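Local structure of putative metal-dependent phosphoesterase (Bifidobacterium adolescentis, 3O0F) at residues A[107-112]-A[178-183]; A[127-132]-A[142-147]; A[148-153]-A[168-173]; A[160-165]-A[261-266]. The protein is a metal-dependent phosphoesterase of the PHP family that binds AMP beside a cluster of iron(III) and zinc ions. One frame throughout, in Å; residues are numbered along the deposited sequence. Where two conformers were deposited one is given.

Contact 1: A[107-112]-A[178-183]. With AMP (adenosine monophosphate), chain B.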
# COMPACT_ATOMS: atom_id res chain seq x y z
N ARG A 107 2.53 -12.02 6.00
CA ARG A 107 1.21 -12.55 5.67
C ARG A 107 0.74 -13.57 6.72
O ARG A 107 -0.42 -13.54 7.10
CB ARG A 107 1.14 -13.12 4.25
CG ARG A 107 1.34 -12.07 3.12
CD ARG A 107 0.83 -12.60 1.80
NE ARG A 107 1.69 -13.70 1.36
CZ ARG A 107 2.83 -13.59 0.68
NH1 ARG A 107 3.30 -12.41 0.25
NH2 ARG A 107 3.49 -14.69 0.40
N ALA A 108 1.65 -14.42 7.21
CA ALA A 108 1.29 -15.40 8.25
C ALA A 108 0.99 -14.69 9.58
O ALA A 108 0.03 -15.04 10.29
CB ALA A 108 2.42 -16.52 8.41
N ALA A 109 1.80 -13.69 9.94
CA ALA A 109 1.54 -12.89 11.14
C ALA A 109 0.17 -12.15 11.05
O ALA A 109 -0.63 -12.18 12.01
CB ALA A 109 2.72 -11.88 11.38
N ARG A 110 -0.09 -11.52 9.91
CA ARG A 110 -1.43 -10.95 9.57
C ARG A 110 -2.62 -11.94 9.70
O ARG A 110 -3.65 -11.63 10.30
CB ARG A 110 -1.45 -10.41 8.15
CG ARG A 110 -0.78 -9.05 7.98
CD ARG A 110 -0.84 -8.60 6.50
NE ARG A 110 -0.61 -7.16 6.40
CZ ARG A 110 -1.48 -6.22 6.78
NH1 ARG A 110 -2.68 -6.55 7.26
NH2 ARG A 110 -1.17 -4.94 6.68
N LEU A 111 -2.46 -13.13 9.15
CA LEU A 111 -3.49 -14.15 9.25
C LEU A 111 -3.78 -14.51 10.72
O LEU A 111 -4.94 -14.57 11.13
CB LEU A 111 -3.04 -15.41 8.53
CG LEU A 111 -4.10 -16.51 8.39
CD1 LEU A 111 -5.28 -15.90 7.67
CD2 LEU A 111 -3.57 -17.75 7.65
N ARG A 112 -2.71 -14.74 11.47
CA ARG A 112 -2.80 -15.13 12.86
C ARG A 112 -3.49 -14.06 13.70
O ARG A 112 -4.38 -14.36 14.49
CB ARG A 112 -1.40 -15.36 13.40
CG ARG A 112 -1.36 -16.16 14.66
CD ARG A 112 0.07 -16.49 15.05
NE ARG A 112 0.52 -15.64 16.14
CZ ARG A 112 0.10 -15.77 17.39
NH1 ARG A 112 -0.79 -16.70 17.69
NH2 ARG A 112 0.56 -14.97 18.33
N ILE A 178 -5.69 -5.71 17.63
CA ILE A 178 -4.34 -6.24 17.89
C ILE A 178 -3.36 -5.72 16.81
O ILE A 178 -3.72 -5.65 15.64
CB ILE A 178 -4.34 -7.78 17.86
CG1 ILE A 178 -5.42 -8.33 18.80
CG2 ILE A 178 -2.96 -8.30 18.24
CD1 ILE A 178 -5.55 -9.85 18.80
N PRO A 179 -2.15 -5.28 17.20
CA PRO A 179 -1.20 -4.86 16.16
C PRO A 179 -0.57 -6.08 15.46
O PRO A 179 -0.42 -7.16 16.08
CB PRO A 179 -0.14 -4.04 16.93
CG PRO A 179 -0.21 -4.51 18.31
CD PRO A 179 -1.60 -5.10 18.56
N THR A 180 -0.22 -5.93 14.19
CA THR A 180 0.49 -7.01 13.50
C THR A 180 2.00 -6.89 13.74
O THR A 180 2.56 -5.82 13.51
CB THR A 180 0.27 -7.00 11.97
OG1 THR A 180 -1.13 -7.05 11.67
CG2 THR A 180 0.94 -8.22 11.35
N PRO A 181 2.66 -7.99 14.16
CA PRO A 181 4.15 -7.96 14.20
C PRO A 181 4.69 -7.59 12.79
O PRO A 181 4.27 -8.18 11.79
CB PRO A 181 4.54 -9.39 14.57
CG PRO A 181 3.29 -9.98 15.23
CD PRO A 181 2.13 -9.32 14.53
N SER A 182 5.55 -6.58 12.73
CA SER A 182 6.01 -6.02 11.46
C SER A 182 7.51 -5.88 11.43
O SER A 182 8.12 -5.60 12.46
CB SER A 182 5.45 -4.62 11.28
OG SER A 182 4.06 -4.70 11.04
N PRO A 183 8.10 -5.98 10.23
CA PRO A 183 9.55 -5.72 10.17
C PRO A 183 9.86 -4.22 10.38
O PRO A 183 8.97 -3.37 10.20
CB PRO A 183 9.94 -6.18 8.76
CG PRO A 183 8.68 -6.03 7.95
CD PRO A 183 7.56 -6.38 8.92
P AMP B . -4.28 -3.62 9.04
O1P AMP B . -2.99 -3.44 8.32
O2P AMP B . -4.75 -5.04 8.89
O3P AMP B . -4.29 -3.11 10.48
O5' AMP B . -5.36 -2.73 8.25
C5' AMP B . -5.27 -1.33 8.26
C4' AMP B . -5.39 -0.88 6.84
O4' AMP B . -6.76 -0.89 6.37
C3' AMP B . -4.86 0.54 6.68
O3' AMP B . -3.62 0.49 5.99
C2' AMP B . -5.94 1.09 5.76
O2' AMP B . -5.94 2.41 5.21
C1' AMP B . -6.77 -0.06 5.21
N9 AMP B . -8.11 0.35 4.76
C8 AMP B . -8.72 -0.12 3.67
N7 AMP B . -9.94 0.44 3.54
C5 AMP B . -10.13 1.28 4.57
C6 AMP B . -11.20 2.18 5.03
N6 AMP B . -12.37 2.32 4.34
N1 AMP B . -10.97 2.85 6.18
C2 AMP B . -9.84 2.74 6.90
N3 AMP B . -8.83 1.95 6.53
C4 AMP B . -8.91 1.21 5.39
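The Thr180 methyl CG2 overlaps the backbone of helix 97-124 at Ala109 and Arg110, 3.7 Å from Arg110 N. The contact lays the loop before helix 185-194 along this long helix, next to the AMP pocket of the PHP-type phosphoesterase fold. The same methyl meets Arg110 CG at 3.9 Å, and the two side chains lie roughly perpendicular. A chi1 of -56° sets Thr180 OG1 beside its own backbone N and leaves CG2 for the helix. Pro181 extends the apolar patch, with its CD 4.1 Å from Ala109 CB.

Past the Thr180 methyl, the Arg110 chain runs extended from CG to NE and presents an edge of its guanidinium to the AMP phosphate. NH1 donates to O2P of AMP at 3.0 Å, nearly in the guanidinium plane. NH2 donates to O1P of AMP at 2.9 Å, and both bonds have N-H...O angles of 151°. Asp51 forms a salt bridge with Arg110 NE, and Thr77 OG1 bonds to NH2, so the group is fixed from several directions. A leucine in place of Arg110 would probably leave the phosphate oxygens short of two donors and Asp51 without its charged mate. In the loop itself, Ser182 OG donates back to Thr180 O at 3.1 Å, from above the carbonyl plane.

Contact 2: A[127-132]-A[142-147]. With AMP (adenosine monophosphate), chain B; EDO (1,2-ethanediol), chain H.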
# COMPACT_ATOMS: atom_id res chain seq x y z
N ILE A 127 -20.38 -12.18 13.53
CA ILE A 127 -19.35 -12.45 12.53
C ILE A 127 -18.67 -13.76 12.90
O ILE A 127 -18.52 -14.07 14.09
CB ILE A 127 -18.29 -11.35 12.47
CG1 ILE A 127 -18.78 -10.19 11.61
CG2 ILE A 127 -16.96 -11.87 11.89
CD1 ILE A 127 -18.95 -10.53 10.17
N THR A 128 -18.26 -14.53 11.89
CA THR A 128 -17.49 -15.76 12.10
C THR A 128 -16.27 -15.65 11.22
O THR A 128 -16.20 -14.80 10.33
CB THR A 128 -18.32 -17.01 11.70
OG1 THR A 128 -18.64 -16.96 10.29
CG2 THR A 128 -19.67 -17.09 12.52
N TRP A 129 -15.30 -16.52 11.45
CA TRP A 129 -14.14 -16.56 10.59
C TRP A 129 -14.58 -16.76 9.15
O TRP A 129 -14.06 -16.09 8.26
CB TRP A 129 -13.14 -17.63 11.06
CG TRP A 129 -11.87 -17.63 10.25
CD1 TRP A 129 -11.34 -18.68 9.55
CD2 TRP A 129 -11.00 -16.51 10.03
NE1 TRP A 129 -10.19 -18.29 8.92
CE2 TRP A 129 -9.95 -16.97 9.20
CE3 TRP A 129 -10.99 -15.18 10.47
CZ2 TRP A 129 -8.90 -16.14 8.80
CZ3 TRP A 129 -9.94 -14.35 10.07
CH2 TRP A 129 -8.91 -14.84 9.25
N ASP A 130 -15.57 -17.62 8.91
CA ASP A 130 -16.06 -17.82 7.54
C ASP A 130 -16.68 -16.60 6.87
O ASP A 130 -16.66 -16.48 5.64
CB ASP A 130 -17.10 -18.95 7.47
CG ASP A 130 -16.48 -20.33 7.62
OD1 ASP A 130 -15.24 -20.45 7.59
OD2 ASP A 130 -17.26 -21.31 7.76
N ASP A 131 -17.30 -15.72 7.63
CA ASP A 131 -17.83 -14.50 7.03
C ASP A 131 -16.66 -13.65 6.53
O ASP A 131 -16.71 -13.04 5.46
CB ASP A 131 -18.69 -13.72 8.03
CG ASP A 131 -19.86 -14.54 8.58
OD1 ASP A 131 -20.33 -15.48 7.88
OD2 ASP A 131 -20.29 -14.26 9.73
N VAL A 132 -15.57 -13.66 7.29
CA VAL A 132 -14.36 -12.90 6.87
C VAL A 132 -13.73 -13.55 5.66
O VAL A 132 -13.38 -12.88 4.68
CB VAL A 132 -13.33 -12.75 8.00
CG1 VAL A 132 -12.10 -11.96 7.50
CG2 VAL A 132 -13.98 -12.06 9.20
N THR A 142 -4.72 -13.69 -1.31
CA THR A 142 -5.08 -12.40 -0.77
C THR A 142 -4.37 -12.18 0.57
O THR A 142 -4.43 -13.02 1.45
CB THR A 142 -6.61 -12.26 -0.55
OG1 THR A 142 -7.29 -12.23 -1.83
CG2 THR A 142 -6.94 -10.99 0.23
N THR A 143 -3.70 -11.04 0.70
CA THR A 143 -3.14 -10.57 1.97
C THR A 143 -4.24 -10.01 2.86
O THR A 143 -4.82 -8.96 2.55
CB THR A 143 -2.14 -9.44 1.75
OG1 THR A 143 -1.08 -9.88 0.89
CG2 THR A 143 -1.56 -8.93 3.08
N ILE A 144 -4.50 -10.68 3.98
CA ILE A 144 -5.65 -10.39 4.83
C ILE A 144 -5.33 -9.31 5.87
O ILE A 144 -4.19 -9.16 6.32
CB ILE A 144 -6.06 -11.64 5.59
CG1 ILE A 144 -7.53 -11.57 6.04
CG2 ILE A 144 -5.12 -11.83 6.80
CD1 ILE A 144 -8.10 -12.93 6.54
N GLY A 145 -6.34 -8.58 6.30
CA GLY A 145 -6.16 -7.65 7.40
C GLY A 145 -7.49 -7.13 7.88
O GLY A 145 -8.53 -7.74 7.63
N ARG A 146 -7.46 -6.00 8.58
CA ARG A 146 -8.70 -5.39 9.10
C ARG A 146 -9.76 -5.04 8.06
O ARG A 146 -10.96 -5.15 8.36
CB ARG A 146 -8.39 -4.20 10.02
CG ARG A 146 -7.84 -4.64 11.39
CD ARG A 146 -6.85 -3.65 11.91
NE ARG A 146 -7.44 -2.37 12.20
CZ ARG A 146 -6.88 -1.18 12.00
NH1 ARG A 146 -5.69 -1.04 11.45
NH2 ARG A 146 -7.56 -0.09 12.33
N PRO A 147 -9.38 -4.61 6.84
CA PRO A 147 -10.44 -4.33 5.88
C PRO A 147 -11.41 -5.47 5.59
O PRO A 147 -12.57 -5.21 5.35
CB PRO A 147 -9.67 -3.97 4.61
CG PRO A 147 -8.46 -3.34 5.10
CD PRO A 147 -8.06 -4.18 6.31
P AMP B . -4.28 -3.62 9.04
O1P AMP B . -2.99 -3.44 8.32
O2P AMP B . -4.75 -5.04 8.89
O3P AMP B . -4.29 -3.11 10.48
O5' AMP B . -5.36 -2.73 8.25
C5' AMP B . -5.27 -1.33 8.26
C4' AMP B . -5.39 -0.88 6.84
O4' AMP B . -6.76 -0.89 6.37
C3' AMP B . -4.86 0.54 6.68
O3' AMP B . -3.62 0.49 5.99
C2' AMP B . -5.94 1.09 5.76
O2' AMP B . -5.94 2.41 5.21
C1' AMP B . -6.77 -0.06 5.21
N9 AMP B . -8.11 0.35 4.76
C8 AMP B . -8.72 -0.12 3.67
N7 AMP B . -9.94 0.44 3.54
C5 AMP B . -10.13 1.28 4.57
C6 AMP B . -11.20 2.18 5.03
N6 AMP B . -12.37 2.32 4.34
N1 AMP B . -10.97 2.85 6.18
C2 AMP B . -9.84 2.74 6.90
N3 AMP B . -8.83 1.95 6.53
C4 AMP B . -8.91 1.21 5.39
C1 EDO H . -4.89 -4.50 4.50
O1 EDO H . -4.02 -4.43 5.63
C2 EDO H . -5.24 -5.94 4.18
O2 EDO H . -4.19 -6.47 3.36
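Ile144 drives its CD1 methyl against the six-membered ring of Trp129, 3.4 Å from CH2. The two side chains point at each other. Ile144 is extended, with CG1 anti to the backbone N (chi1 -157°), and this carries CD1 across to helix 129-133. On that helix Val132 CG1 adds a looser contact with Ile144 CD1, at 4.2 Å. The helix starts with a capping box. Asp131 N donates to Thr128 OG1 at 3.2 Å, and Thr128 N donates in return to Asp131 OD2, from above the carboxylate plane.

Two residues on from Ile144, the side chain of Arg146 runs along one side of the AMP phosphate. Its CB lies 3.8 Å from O5' of AMP. CG sits near both O2P and O3P. Bends at chi2 and chi3 bring CD to 3.0 Å from O3P of AMP and then turn an edge of the guanidinium back to the same oxygen. NE and CZ lie beside O3P without bonding to it, and NH1 also packs on C5' of AMP. NH1 donates to O3P of AMP at 2.7 Å, in plane and almost straight (173°). NH2 instead bonds to Val170 O. The backbone also takes part: Arg146 N donates to O2P of AMP at 2.9 Å. Gly145 passes so close to O2P that a CB there would clash with it. Pro147 CG packs against the ribose O4'. Arg113 donates to the nucleotide as well. A backbone N-H and clustered arginines round one phosphate are characteristic of an anion pocket, here the AMP phosphate site.

Contact 3: A[148-153]-A[168-173]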
# COMPACT_ATOMS: atom_id res chain seq x y z
N HIS A 148 -10.91 -6.71 5.60
CA HIS A 148 -11.73 -7.87 5.40
C HIS A 148 -12.66 -8.14 6.57
O HIS A 148 -13.77 -8.60 6.37
CB HIS A 148 -10.86 -9.10 5.09
CG HIS A 148 -9.94 -8.88 3.93
ND1 HIS A 148 -8.65 -8.44 4.09
CD2 HIS A 148 -10.16 -8.94 2.59
CE1 HIS A 148 -8.10 -8.24 2.90
NE2 HIS A 148 -8.99 -8.57 1.98
N ILE A 149 -12.21 -7.86 7.79
CA ILE A 149 -13.09 -7.83 8.95
C ILE A 149 -14.16 -6.75 8.78
O ILE A 149 -15.35 -7.02 8.97
CB ILE A 149 -12.36 -7.56 10.29
CG1 ILE A 149 -11.21 -8.54 10.53
CG2 ILE A 149 -13.36 -7.63 11.47
CD1 ILE A 149 -10.51 -8.36 11.90
N ALA A 150 -13.76 -5.53 8.45
CA ALA A 150 -14.73 -4.44 8.25
C ALA A 150 -15.76 -4.85 7.22
O ALA A 150 -16.96 -4.71 7.45
CB ALA A 150 -14.03 -3.14 7.83
N ASP A 151 -15.30 -5.38 6.08
CA ASP A 151 -16.21 -5.87 5.04
C ASP A 151 -17.20 -6.93 5.55
O ASP A 151 -18.37 -6.90 5.19
CB ASP A 151 -15.43 -6.45 3.85
CG ASP A 151 -14.66 -5.36 3.05
OD1 ASP A 151 -14.97 -4.14 3.23
OD2 ASP A 151 -13.74 -5.75 2.26
N ALA A 152 -16.72 -7.88 6.36
CA ALA A 152 -17.61 -8.90 6.89
C ALA A 152 -18.69 -8.26 7.79
O ALA A 152 -19.86 -8.70 7.78
CB ALA A 152 -16.84 -9.98 7.63
N LEU A 153 -18.32 -7.20 8.52
CA LEU A 153 -19.24 -6.51 9.43
C LEU A 153 -20.24 -5.69 8.65
O LEU A 153 -21.35 -5.47 9.12
CB LEU A 153 -18.51 -5.61 10.46
CG LEU A 153 -17.75 -6.34 11.57
CD1 LEU A 153 -16.67 -5.45 12.16
CD2 LEU A 153 -18.66 -6.92 12.63
N ASP A 168 -15.17 2.58 14.44
CA ASP A 168 -15.71 1.95 15.65
C ASP A 168 -14.98 0.63 16.00
O ASP A 168 -13.81 0.67 16.40
CB ASP A 168 -17.23 1.78 15.48
CG ASP A 168 -17.95 1.34 16.79
OD1 ASP A 168 -17.33 1.30 17.87
OD2 ASP A 168 -19.15 1.03 16.73
N ALA A 169 -15.65 -0.51 15.84
CA ALA A 169 -15.17 -1.80 16.35
C ALA A 169 -13.80 -2.18 15.80
O ALA A 169 -13.02 -2.78 16.50
CB ALA A 169 -16.16 -2.90 16.04
N VAL A 170 -13.52 -1.81 14.54
CA VAL A 170 -12.30 -2.20 13.84
C VAL A 170 -11.21 -1.12 13.98
O VAL A 170 -10.09 -1.32 13.54
CB VAL A 170 -12.59 -2.47 12.35
CG1 VAL A 170 -11.40 -3.07 11.67
CG2 VAL A 170 -13.82 -3.38 12.21
N SER A 171 -11.55 0.01 14.61
CA SER A 171 -10.59 1.07 14.93
C SER A 171 -9.40 0.56 15.71
O SER A 171 -9.53 -0.35 16.53
CB SER A 171 -11.28 2.14 15.79
OG SER A 171 -10.39 3.21 16.03
N ALA A 172 -8.24 1.18 15.50
CA ALA A 172 -7.03 0.88 16.27
C ALA A 172 -7.15 1.23 17.76
O ALA A 172 -6.48 0.63 18.60
CB ALA A 172 -5.81 1.59 15.63
N LYS A 173 -8.05 2.15 18.10
CA LYS A 173 -8.33 2.50 19.50
C LYS A 173 -9.13 1.42 20.25
O LYS A 173 -9.11 1.37 21.48
CB LYS A 173 -9.11 3.82 19.57
CG LYS A 173 -10.46 3.79 18.81
CD LYS A 173 -11.65 4.32 19.63
CE LYS A 173 -13.00 4.13 18.88
NZ LYS A 173 -13.52 2.74 19.04
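Helix segment 148-153 passes a type I beta turn, Asp168 to Ser171, with the CA atoms of Ala150 and Val170 6.5 Å apart. The turn lies in the loop after helix 162-166. It is closed by Ser171 N donating to Asp168 O at 3.0 Å. The contact is plain apolar packing of a turn against helix 146-155, and it is buried.

Val170 carries the contact from the side of the turn. With chi1 -171° its CG2 stands anti to the carbonyl carbon, and this is the methyl that meets the helix. It touches three residues. It lies 4.3 Å from Ile149 CG2 and 4.2 Å from Ala150 CA. Leu153 reaches it from the next helical turn, and the Leu153 and Val170 side chains run antiparallel alongside each other.

Ile149 also packs on Met117, Val118 and Leu121 of helix 97-124, and Ala150 on Ala165 and Phe166 of helix 162-166. Tyr159 OH is hydrogen-bonded to Ala169 N and to Asp168 OD2, which ties the turn to the loop between helices 146-155 and 162-166. The tightest approach between helix and turn is between two methyls, Leu153 CD1 and Val170 CG2, at 3.5 Å.

Contact 4: A[160-165]-A[261-266]. With FE (Fe (III) ion), chain E; ZN (zinc ion), chain C; AMP (adenosine monophosphate), chain B; EDO (1,2-ethanediol), chain G.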
# COMPACT_ATOMS: atom_id res chain seq x y z
N GLU A 160 -22.74 0.57 7.84
CA GLU A 160 -23.17 0.91 6.45
C GLU A 160 -21.99 0.79 5.46
O GLU A 160 -22.14 0.23 4.37
CB GLU A 160 -23.79 2.32 6.37
N THR A 161 -20.84 1.33 5.86
CA THR A 161 -19.64 1.38 5.02
C THR A 161 -18.45 0.72 5.72
O THR A 161 -18.43 0.56 6.94
CB THR A 161 -19.32 2.86 4.64
OG1 THR A 161 -18.40 2.91 3.54
CG2 THR A 161 -18.70 3.60 5.77
N ARG A 162 -17.45 0.33 4.95
CA ARG A 162 -16.20 -0.16 5.54
C ARG A 162 -15.54 0.89 6.43
O ARG A 162 -15.06 0.57 7.52
CB ARG A 162 -15.25 -0.59 4.42
CG ARG A 162 -14.02 -1.25 4.88
CD ARG A 162 -12.97 -1.21 3.78
NE ARG A 162 -13.08 -2.28 2.80
CZ ARG A 162 -12.12 -2.57 1.92
NH1 ARG A 162 -10.99 -1.86 1.90
NH2 ARG A 162 -12.25 -3.57 1.08
N SER A 163 -15.53 2.13 5.97
CA SER A 163 -15.03 3.27 6.78
C SER A 163 -15.77 3.49 8.14
O SER A 163 -15.17 3.95 9.11
CB SER A 163 -15.09 4.56 5.94
OG SER A 163 -14.41 4.38 4.70
N ASP A 164 -17.06 3.16 8.20
CA ASP A 164 -17.83 3.21 9.47
C ASP A 164 -17.26 2.22 10.46
O ASP A 164 -17.12 2.53 11.66
CB ASP A 164 -19.31 2.84 9.27
CG ASP A 164 -20.10 3.90 8.49
OD1 ASP A 164 -19.69 5.07 8.44
OD2 ASP A 164 -21.15 3.55 7.92
N ALA A 165 -16.95 1.02 9.98
CA ALA A 165 -16.44 -0.03 10.84
C ALA A 165 -15.15 0.42 11.48
O ALA A 165 -14.95 0.27 12.69
CB ALA A 165 -16.25 -1.35 10.05
N ASP A 261 -4.15 5.83 -3.55
CA ASP A 261 -4.50 4.82 -2.57
C ASP A 261 -5.90 4.26 -2.88
O ASP A 261 -6.67 3.98 -1.98
CB ASP A 261 -4.49 5.41 -1.16
CG ASP A 261 -3.77 4.55 -0.19
OD1 ASP A 261 -3.72 3.33 -0.43
OD2 ASP A 261 -3.22 5.10 0.76
N TRP A 262 -6.21 4.11 -4.16
CA TRP A 262 -7.44 3.51 -4.57
C TRP A 262 -7.56 2.09 -4.05
O TRP A 262 -6.62 1.29 -4.12
CB TRP A 262 -7.48 3.49 -6.09
CG TRP A 262 -8.67 2.95 -6.78
CD1 TRP A 262 -9.83 3.59 -7.01
CD2 TRP A 262 -8.74 1.71 -7.49
NE1 TRP A 262 -10.66 2.81 -7.79
CE2 TRP A 262 -9.98 1.67 -8.14
CE3 TRP A 262 -7.85 0.63 -7.66
CZ2 TRP A 262 -10.39 0.58 -8.88
CZ3 TRP A 262 -8.25 -0.45 -8.43
CH2 TRP A 262 -9.52 -0.46 -9.03
N HIS A 263 -8.75 1.80 -3.55
CA HIS A 263 -9.13 0.47 -3.14
C HIS A 263 -10.49 0.13 -3.77
O HIS A 263 -11.24 -0.68 -3.23
CB HIS A 263 -9.27 0.42 -1.61
CG HIS A 263 -7.98 0.50 -0.85
ND1 HIS A 263 -7.16 1.61 -0.84
CD2 HIS A 263 -7.41 -0.39 -0.01
CE1 HIS A 263 -6.14 1.39 -0.05
NE2 HIS A 263 -6.26 0.18 0.47
N GLY A 264 -10.82 0.77 -4.88
CA GLY A 264 -12.10 0.56 -5.51
C GLY A 264 -13.23 1.05 -4.63
O GLY A 264 -13.17 2.17 -4.08
N LYS A 265 -14.22 0.20 -4.41
CA LYS A 265 -15.33 0.52 -3.52
C LYS A 265 -14.96 0.51 -2.03
O LYS A 265 -15.78 0.92 -1.21
CB LYS A 265 -16.52 -0.43 -3.77
CG LYS A 265 -17.04 -0.36 -5.21
CD LYS A 265 -18.31 -1.19 -5.41
N GLY A 266 -13.76 0.05 -1.68
CA GLY A 266 -13.36 -0.05 -0.27
C GLY A 266 -13.03 1.27 0.42
O GLY A 266 -12.94 1.34 1.64
FE FE E . -1.98 2.03 0.26
ZN ZN C . -4.91 -1.01 1.52
P AMP B . -4.28 -3.62 9.04
O1P AMP B . -2.99 -3.44 8.32
O2P AMP B . -4.75 -5.04 8.89
O3P AMP B . -4.29 -3.11 10.48
O5' AMP B . -5.36 -2.73 8.25
C5' AMP B . -5.27 -1.33 8.26
C4' AMP B . -5.39 -0.88 6.84
O4' AMP B . -6.76 -0.89 6.37
C3' AMP B . -4.86 0.54 6.68
O3' AMP B . -3.62 0.49 5.99
C2' AMP B . -5.94 1.09 5.76
O2' AMP B . -5.94 2.41 5.21
C1' AMP B . -6.77 -0.06 5.21
N9 AMP B . -8.11 0.35 4.76
C8 AMP B . -8.72 -0.12 3.67
N7 AMP B . -9.94 0.44 3.54
C5 AMP B . -10.13 1.28 4.57
C6 AMP B . -11.20 2.18 5.03
N6 AMP B . -12.37 2.32 4.34
N1 AMP B . -10.97 2.85 6.18
C2 AMP B . -9.84 2.74 6.90
N3 AMP B . -8.83 1.95 6.53
C4 AMP B . -8.91 1.21 5.39
C1 EDO G . -12.42 5.08 -9.91
O1 EDO G . -12.12 5.56 -8.56
C2 EDO G . -13.58 4.09 -9.99
O2 EDO G . -13.22 2.76 -9.53
O HOH W 1 -1.58 3.46 1.72
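The Arg162 guanidinium has Gly266 CA over the centre of one face, 3.5 Å above the plane. At its edge, in plane, lies N7 of the adenine, 3.0 Å from Arg162 NH1. His263 CD2 sits at the same group's edge, farther off. The His263 ring meets Asp261 O in its own plane: ND1 donates to that oxygen at 2.7 Å, approaching from above the carbonyl plane. His20 stacks on the His263 ring. The Trp262 ring has Gly264 N over one face and O2 of an ethanediol, probably from the crystallisation liquor, at its edge, where NE1 donates to it.

Arg162 leaves the helix with CG anti to the backbone N (chi1 -173°), then bends at chi3. Its CD comes 3.3 Å from Gly266 O. A CB on Gly266 would clash with Arg162 NH1, so the close face contact depends on the glycine. Asp151 forms a salt bridge with Arg162 NE, and Asp25 O accepts from NH1. An alanine in place of Arg162 would probably uncover Gly266, open a gap beside N7 and leave Asp151 without its charged partner.

His263 NE2 binds zinc at 2.1 Å, with Asp25 and His50. Asp261 OD1 binds an iron(III) ion at 2.3 Å, with His18, His20 and Glu75. At the far end of the purine, AMP N6 donates to Ser163 OG at 2.9 Å and to Gly266 O at the same length. Two acceptors for the two N-H groups of one amine are consistent with a pocket that recognises adenine, held close to the metal cluster.

In the fold
Contacts 1, 2 and 4 all touch AMP: contact 1 at its phosphate, contact 2 at phosphate and ribose, contact 4 at its base. The centres of contacts 1 and 2 are 13 Å apart, and Arg110 NH1 joins them by a probable hydrogen bond to Ile144 O (3.2 Å). Contact 3 does not bind AMP; the Ala150 side chain is about 7 Å from it. It shares helix 146-155 with contact 2, and their centres are 10 Å apart. Contact 3 meets contact 4 through the salt bridge from Asp151 OD1 to Arg162 NE, 2.7 Å long. Contacts 1 and 4 are the far ends of the group, with centres 21 Å apart and nearest atoms about 10 Å apart. AMP spans between them.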